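Local coordinates for protein carboxypeptidase A (Helicoverpa armigera, PDB 1JQG) that probably removes C-terminal residues from peptides as a zinc-dependent metallocarboxypeptidase of the M14 family, and is captured here as the pro-protein of an insect gut enzyme, at residues P172-Q177 and N209-I214; L179-E184 and G250-R255. All blocks are in the same frame, centred on the assembly; numbering follows the deposited sequence.

Overall arrangement
From the N terminus, the chain passes the activation peptide and enters the zinc carboxypeptidase unit, where, after strands 142-149 and 155-161, it runs along strand 173-178 and straight into the loop 179-184. Contact 1 closes the shorter circuit: the chain leaves through helix 187-200 and the short helix 206-209 and returns as strand 212-216, beside the strand it came from. Contact 2 closes a longer one, in which residues 250-255 come back to the loop that follows strand 173-178. Because the segments alternate along the chain, the two closures cross. Contact 1 lies within the mixed sheet, whereas contact 2, about 23 Å away between centres, joins two loops at the zinc site.

Contact 1 of 2, residues P172-Q177 and N209-I214; sequences PVVMMQ and NNIDWI
Trp213 takes chi1 -51°, with CG anti to its carbonyl carbon, which turns the benzo part of the indole toward the neighbouring strand, where CZ3 of Trp213 lies 3.7 Å from CG1 of Val174. Val174 has CG1 anti to its own backbone N (chi1 175°), and its side chain runs alongside the indole in the same direction. CB of Val174 and CG2 of Ile211 sit over one face of the ring, both displaced toward its rim, and CG2 of Val174 meets CG2 of Ile211 at 3.5 Å. CE of Met176 comes to CZ3 of Trp213 at 4.0 Å. NE1 of Trp213 is hydrogen-bonded to the backbone O of Leu207, which helps to set the ring's rotation. Helix 402-421 packs on this side, with Ala417 against Val174 and Trp213.

The backbones run parallel and form neighbouring strands of the mixed sheet of the carboxypeptidase fold. They belong to a beta-alpha-beta crossover, with helix 187-200 in the connection. Four hydrogen bonds stitch them together, from Asp212 N to Pro172 O (3.0 Å), Val174 N to Asp212 O, Ile214 N to Val174 O, and Met176 N to Ile214 O (2.8 Å).

On the other face, Ile214 spans two residues of its partner strand: CG2 touches CG of Met175 at 3.7 Å, while CD1 reaches CG1 of Val173 at 4.0 Å. Ile291 of helix 283-294 covers both Met175 and Ile214. Asp212 shares this face, laying CB by CG2 of Val173; its buried carboxylate is engaged by Ser162 through OD1 and by a salt bridge from OD2 to Arg298.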
loop_
_atom_site.group_PDB
_atom_site.type_symbol
_atom_site.label_atom_id
_atom_site.label_comp_id
_atom_site.label_asym_id
_atom_site.label_seq_id
_atom_site.Cartn_x
_atom_site.Cartn_y
_atom_site.Cartn_z
ATOM N N PRO A 172 6.463 17.272 -16.424
ATOM C CA PRO A 172 5.781 16.920 -15.196
ATOM C C PRO A 172 6.435 15.761 -14.461
ATOM O O PRO A 172 7.025 14.897 -15.097
ATOM C CB PRO A 172 4.369 16.493 -15.677
ATOM C CG PRO A 172 4.621 15.977 -17.040
ATOM C CD PRO A 172 5.670 16.912 -17.614
ATOM N N VAL A 173 6.288 15.674 -13.153
ATOM C CA VAL A 173 6.761 14.570 -12.331
ATOM C C VAL A 173 5.635 13.665 -11.803
ATOM O O VAL A 173 4.562 14.110 -11.352
ATOM C CB VAL A 173 7.522 15.136 -11.122
ATOM C CG1 VAL A 173 8.035 14.082 -10.157
ATOM C CG2 VAL A 173 8.710 15.951 -11.593
ATOM N N VAL A 174 5.831 12.379 -11.901
ATOM C CA VAL A 174 4.924 11.360 -11.408
ATOM C C VAL A 174 5.601 10.538 -10.297
ATOM O O VAL A 174 6.626 9.894 -10.542
ATOM C CB VAL A 174 4.476 10.417 -12.552
ATOM C CG1 VAL A 174 3.629 9.267 -12.010
ATOM C CG2 VAL A 174 3.746 11.225 -13.609
ATOM N N MET A 175 5.107 10.676 -9.070
ATOM C CA MET A 175 5.718 9.942 -7.962
ATOM C C MET A 175 4.927 8.662 -7.735
ATOM O O MET A 175 3.703 8.653 -7.767
ATOM C CB MET A 175 5.835 10.797 -6.686
ATOM C CG MET A 175 6.801 10.194 -5.683
ATOM S SD MET A 175 7.004 11.168 -4.217
ATOM C CE MET A 175 7.512 9.903 -3.051
ATOM N N MET A 176 5.637 7.602 -7.397
ATOM C CA MET A 176 4.993 6.308 -7.083
ATOM C C MET A 176 5.698 5.611 -5.934
ATOM O O MET A 176 6.920 5.706 -5.776
ATOM C CB MET A 176 5.076 5.523 -8.371
ATOM C CG MET A 176 4.507 4.135 -8.375
ATOM S SD MET A 176 5.168 3.279 -9.836
ATOM C CE MET A 176 4.886 4.509 -11.077
ATOM N N GLN A 177 4.932 5.007 -5.042
ATOM C CA GLN A 177 5.526 4.311 -3.892
ATOM C C GLN A 177 4.740 3.084 -3.468
ATOM O O GLN A 177 3.565 2.990 -3.680
ATOM C CB GLN A 177 5.651 5.192 -2.643
ATOM C CG GLN A 177 4.330 5.790 -2.170
ATOM C CD GLN A 177 4.495 6.670 -0.950
ATOM O OE1 GLN A 177 5.297 7.599 -1.037
ATOM N NE2 GLN A 177 3.767 6.372 0.131
ATOM N N ASN A 209 10.203 10.011 -22.263
ATOM C CA ASN A 209 10.637 11.274 -22.820
ATOM C C ASN A 209 9.931 12.513 -22.256
ATOM O O ASN A 209 10.584 13.543 -22.050
ATOM C CB ASN A 209 10.498 11.227 -24.364
ATOM C CG ASN A 209 11.653 10.489 -25.008
ATOM O OD1 ASN A 209 12.807 10.720 -24.629
ATOM N ND2 ASN A 209 11.356 9.619 -25.947
ATOM N N ASN A 210 8.607 12.425 -22.116
ATOM C CA ASN A 210 7.833 13.588 -21.671
ATOM C C ASN A 210 7.552 13.663 -20.176
ATOM O O ASN A 210 6.843 14.533 -19.704
ATOM C CB ASN A 210 6.542 13.659 -22.483
ATOM C CG ASN A 210 6.825 13.885 -23.965
ATOM O OD1 ASN A 210 7.611 14.779 -24.325
ATOM N ND2 ASN A 210 6.160 13.073 -24.789
ATOM N N ILE A 211 7.890 12.645 -19.400
ATOM C CA ILE A 211 7.610 12.549 -17.992
ATOM C C ILE A 211 8.833 12.165 -17.153
ATOM O O ILE A 211 9.575 11.246 -17.514
ATOM C CB ILE A 211 6.451 11.556 -17.721
ATOM C CG1 ILE A 211 5.185 11.933 -18.521
ATOM C CG2 ILE A 211 6.088 11.551 -16.231
ATOM C CD1 ILE A 211 4.056 10.929 -18.498
ATOM N N ASP A 212 9.015 12.859 -16.045
ATOM C CA ASP A 212 10.019 12.500 -15.035
ATOM C C ASP A 212 9.438 11.663 -13.890
ATOM O O ASP A 212 8.309 11.938 -13.470
ATOM C CB ASP A 212 10.592 13.775 -14.427
ATOM C CG ASP A 212 11.628 14.438 -15.283
ATOM O OD1 ASP A 212 12.023 13.888 -16.316
ATOM O OD2 ASP A 212 12.082 15.567 -14.960
ATOM N N TRP A 213 10.071 10.556 -13.543
ATOM C CA TRP A 213 9.487 9.621 -12.578
ATOM C C TRP A 213 10.340 9.459 -11.317
ATOM O O TRP A 213 11.570 9.533 -11.279
ATOM C CB TRP A 213 9.241 8.250 -13.184
ATOM C CG TRP A 213 8.496 8.240 -14.473
ATOM C CD1 TRP A 213 8.940 8.648 -15.709
ATOM C CD2 TRP A 213 7.171 7.751 -14.686
ATOM N NE1 TRP A 213 7.969 8.459 -16.662
ATOM C CE2 TRP A 213 6.876 7.903 -16.057
ATOM C CE3 TRP A 213 6.202 7.175 -13.863
ATOM C CZ2 TRP A 213 5.644 7.519 -16.608
ATOM C CZ3 TRP A 213 4.999 6.812 -14.387
ATOM C CH2 TRP A 213 4.714 6.989 -15.751
ATOM N N ILE A 214 9.626 9.270 -10.194
ATOM C CA ILE A 214 10.208 9.016 -8.902
ATOM C C ILE A 214 9.537 7.735 -8.441
ATOM O O ILE A 214 8.314 7.677 -8.275
ATOM C CB ILE A 214 9.974 10.159 -7.907
ATOM C CG1 ILE A 214 10.791 11.405 -8.294
ATOM C CG2 ILE A 214 10.352 9.733 -6.474
ATOM C CD1 ILE A 214 10.558 12.642 -7.451
#

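Contact 2 of 2, residues L179-E184 and G250-R255. With ZN (zinc ion), chain B.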
loop_
_atom_site.group_PDB
_atom_site.type_symbol
_atom_site.label_atom_id
_atom_site.label_comp_id
_atom_site.label_asym_id
_atom_site.label_seq_id
_atom_site.Cartn_x
_atom_site.Cartn_y
_atom_site.Cartn_z
ATOM N N LEU A 179 4.753 -0.495 -0.363
ATOM C CA LEU A 179 5.234 -1.092 0.867
ATOM C C LEU A 179 5.270 -0.160 2.066
ATOM O O LEU A 179 5.967 -0.393 3.022
ATOM C CB LEU A 179 6.579 -1.780 0.647
ATOM C CG LEU A 179 6.551 -3.115 -0.130
ATOM C CD1 LEU A 179 7.925 -3.759 -0.215
ATOM C CD2 LEU A 179 5.573 -4.145 0.418
ATOM N N LEU A 180 4.413 0.839 2.109
ATOM C CA LEU A 180 4.240 1.721 3.245
ATOM C C LEU A 180 3.724 0.878 4.430
ATOM O O LEU A 180 4.186 1.035 5.564
ATOM C CB LEU A 180 3.323 2.888 2.896
ATOM C CG LEU A 180 3.278 4.058 3.884
ATOM C CD1 LEU A 180 4.635 4.681 3.983
ATOM C CD2 LEU A 180 2.234 5.114 3.570
ATOM N N HIS A 181 2.766 0.008 4.151
ATOM C CA HIS A 181 2.286 -1.015 5.048
ATOM C C HIS A 181 2.980 -2.316 4.638
ATOM O O HIS A 181 2.632 -3.039 3.677
ATOM C CB HIS A 181 0.779 -1.143 4.951
ATOM C CG HIS A 181 0.032 -0.061 5.642
ATOM N ND1 HIS A 181 -1.156 0.439 5.291
ATOM C CD2 HIS A 181 0.268 0.693 6.743
ATOM C CE1 HIS A 181 -1.723 1.373 5.972
ATOM N NE2 HIS A 181 -0.805 1.545 6.914
ATOM N N CYS A 182 4.031 -2.677 5.362
ATOM C CA CYS A 182 4.898 -3.781 5.048
ATOM C C CYS A 182 4.304 -5.126 4.773
ATOM O O CYS A 182 4.929 -5.922 4.061
ATOM C CB CYS A 182 5.918 -3.766 6.167
ATOM S SG CYS A 182 5.322 -3.802 7.850
ATOM N N ARG A 183 3.107 -5.432 5.213
ATOM C CA ARG A 183 2.478 -6.734 4.992
ATOM C C ARG A 183 1.798 -6.837 3.632
ATOM O O ARG A 183 1.403 -7.926 3.191
ATOM C CB ARG A 183 1.423 -7.080 6.021
ATOM C CG ARG A 183 0.233 -6.168 6.121
ATOM C CD ARG A 183 -0.642 -6.506 7.318
ATOM N NE ARG A 183 -1.939 -5.813 7.274
ATOM C CZ ARG A 183 -2.792 -5.857 8.294
ATOM N NH1 ARG A 183 -2.526 -6.562 9.379
ATOM N NH2 ARG A 183 -3.964 -5.273 8.259
ATOM N N GLU A 184 1.653 -5.688 2.955
ATOM C CA GLU A 184 1.058 -5.700 1.623
ATOM C C GLU A 184 2.072 -6.011 0.523
ATOM O O GLU A 184 2.462 -5.118 -0.234
ATOM C CB GLU A 184 0.372 -4.363 1.360
ATOM C CG GLU A 184 -0.612 -4.010 2.425
ATOM C CD GLU A 184 -1.072 -2.577 2.323
ATOM O OE1 GLU A 184 -1.939 -2.402 3.221
ATOM O OE2 GLU A 184 -0.566 -1.863 1.476
ATOM N N GLY A 250 5.840 0.429 17.180
ATOM C CA GLY A 250 5.510 0.753 15.822
ATOM C C GLY A 250 4.363 1.736 15.676
ATOM O O GLY A 250 3.320 1.683 16.354
ATOM N N VAL A 251 4.471 2.524 14.634
ATOM C CA VAL A 251 3.550 3.560 14.236
ATOM C C VAL A 251 3.011 3.245 12.831
ATOM O O VAL A 251 3.733 2.736 11.980
ATOM C CB VAL A 251 4.242 4.926 14.199
ATOM C CG1 VAL A 251 3.351 5.938 13.493
ATOM C CG2 VAL A 251 4.698 5.391 15.578
ATOM N N ASP A 252 1.704 3.461 12.647
ATOM C CA ASP A 252 1.098 3.312 11.326
ATOM C C ASP A 252 1.515 4.526 10.478
ATOM O O ASP A 252 1.039 5.645 10.680
ATOM C CB ASP A 252 -0.420 3.272 11.453
ATOM C CG ASP A 252 -1.136 2.966 10.154
ATOM O OD1 ASP A 252 -2.349 2.687 10.242
ATOM O OD2 ASP A 252 -0.483 3.005 9.075
ATOM N N LEU A 253 2.408 4.251 9.519
ATOM C CA LEU A 253 2.935 5.364 8.689
ATOM C C LEU A 253 1.908 6.060 7.831
ATOM O O LEU A 253 2.038 7.214 7.444
ATOM C CB LEU A 253 4.068 4.854 7.808
ATOM C CG LEU A 253 5.328 4.361 8.512
ATOM C CD1 LEU A 253 6.310 3.786 7.490
ATOM C CD2 LEU A 253 5.988 5.514 9.303
ATOM N N ASN A 254 0.776 5.412 7.561
ATOM C CA ASN A 254 -0.290 6.008 6.762
ATOM C C ASN A 254 -1.210 6.830 7.635
ATOM O O ASN A 254 -2.325 7.198 7.254
ATOM C CB ASN A 254 -1.042 4.946 5.962
ATOM C CG ASN A 254 -1.555 5.516 4.628
ATOM O OD1 ASN A 254 -1.056 6.551 4.167
ATOM N ND2 ASN A 254 -2.535 4.891 3.993
ATOM N N ARG A 255 -0.780 7.133 8.854
ATOM C CA ARG A 255 -1.529 7.953 9.792
ATOM C C ARG A 255 -0.562 8.996 10.391
ATOM O O ARG A 255 -0.895 9.786 11.253
ATOM C CB ARG A 255 -2.170 7.156 10.899
ATOM C CG ARG A 255 -2.961 5.918 10.523
ATOM C CD ARG A 255 -4.368 6.316 10.100
ATOM N NE ARG A 255 -5.064 5.150 9.585
ATOM C CZ ARG A 255 -6.314 4.839 9.878
ATOM N NH1 ARG A 255 -7.020 5.623 10.693
ATOM N NH2 ARG A 255 -6.825 3.731 9.343
HETATM ZN ZN ZN B . -2.322 -0.199 3.487
HETATM O O HOH W 1 3.285 1.451 8.127
HETATM O O HOH W 2 -4.709 0.216 3.809
#
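His181 and Asp252 meet through a hydrogen bond from NE2 to OD2 of 2.6 Å. The acceptor lies in the imidazole plane, at the ring edge; NE2 meets OD2 on its syn side, though 25° out of the carboxylate plane, and the ring and carboxylate planes are turned 52° apart. A second donor, the backbone N of Asn254, reaches OD2 of Asp252 at 3.1 Å from the opposite face of the carboxylate and closes an Asx turn. The other oxygen, OD1, forms a salt bridge with Arg235. One water adds a polar link, donating to Leu180 O and accepting from Leu253 N.

The metal is bound through the other ring nitrogen. ND1 of His181 binds zinc at 2.2 Å, as does OE1 of Glu184, while His306 and a water complete the set of ligands. A type I turn from His181 to Glu184, with Glu184 N bonded to His181 O, presents these two protein ligands together, in the HxxE arrangement of M14 carboxypeptidases.

Van der Waals contacts flank the polar ones. Leu180, its CG anti to the backbone N (chi1 -167°), makes an apolar contact through CD1, 3.9 Å from CB of Leu253, and places CD2 3.6 Å from OD1 of Asn254, an oxygen that accepts from the backbone N of Ala366. CB of Asn254 approaches NE2 of His181 obliquely at 3.5 Å.

With zinc on one ring nitrogen and a carboxylate on the other, the imidazole is held at both nitrogens and its rotation fixed, and Asp252 acts as a second-shell residue that positions a first-shell ligand and probably makes it a stronger electron donor to the metal.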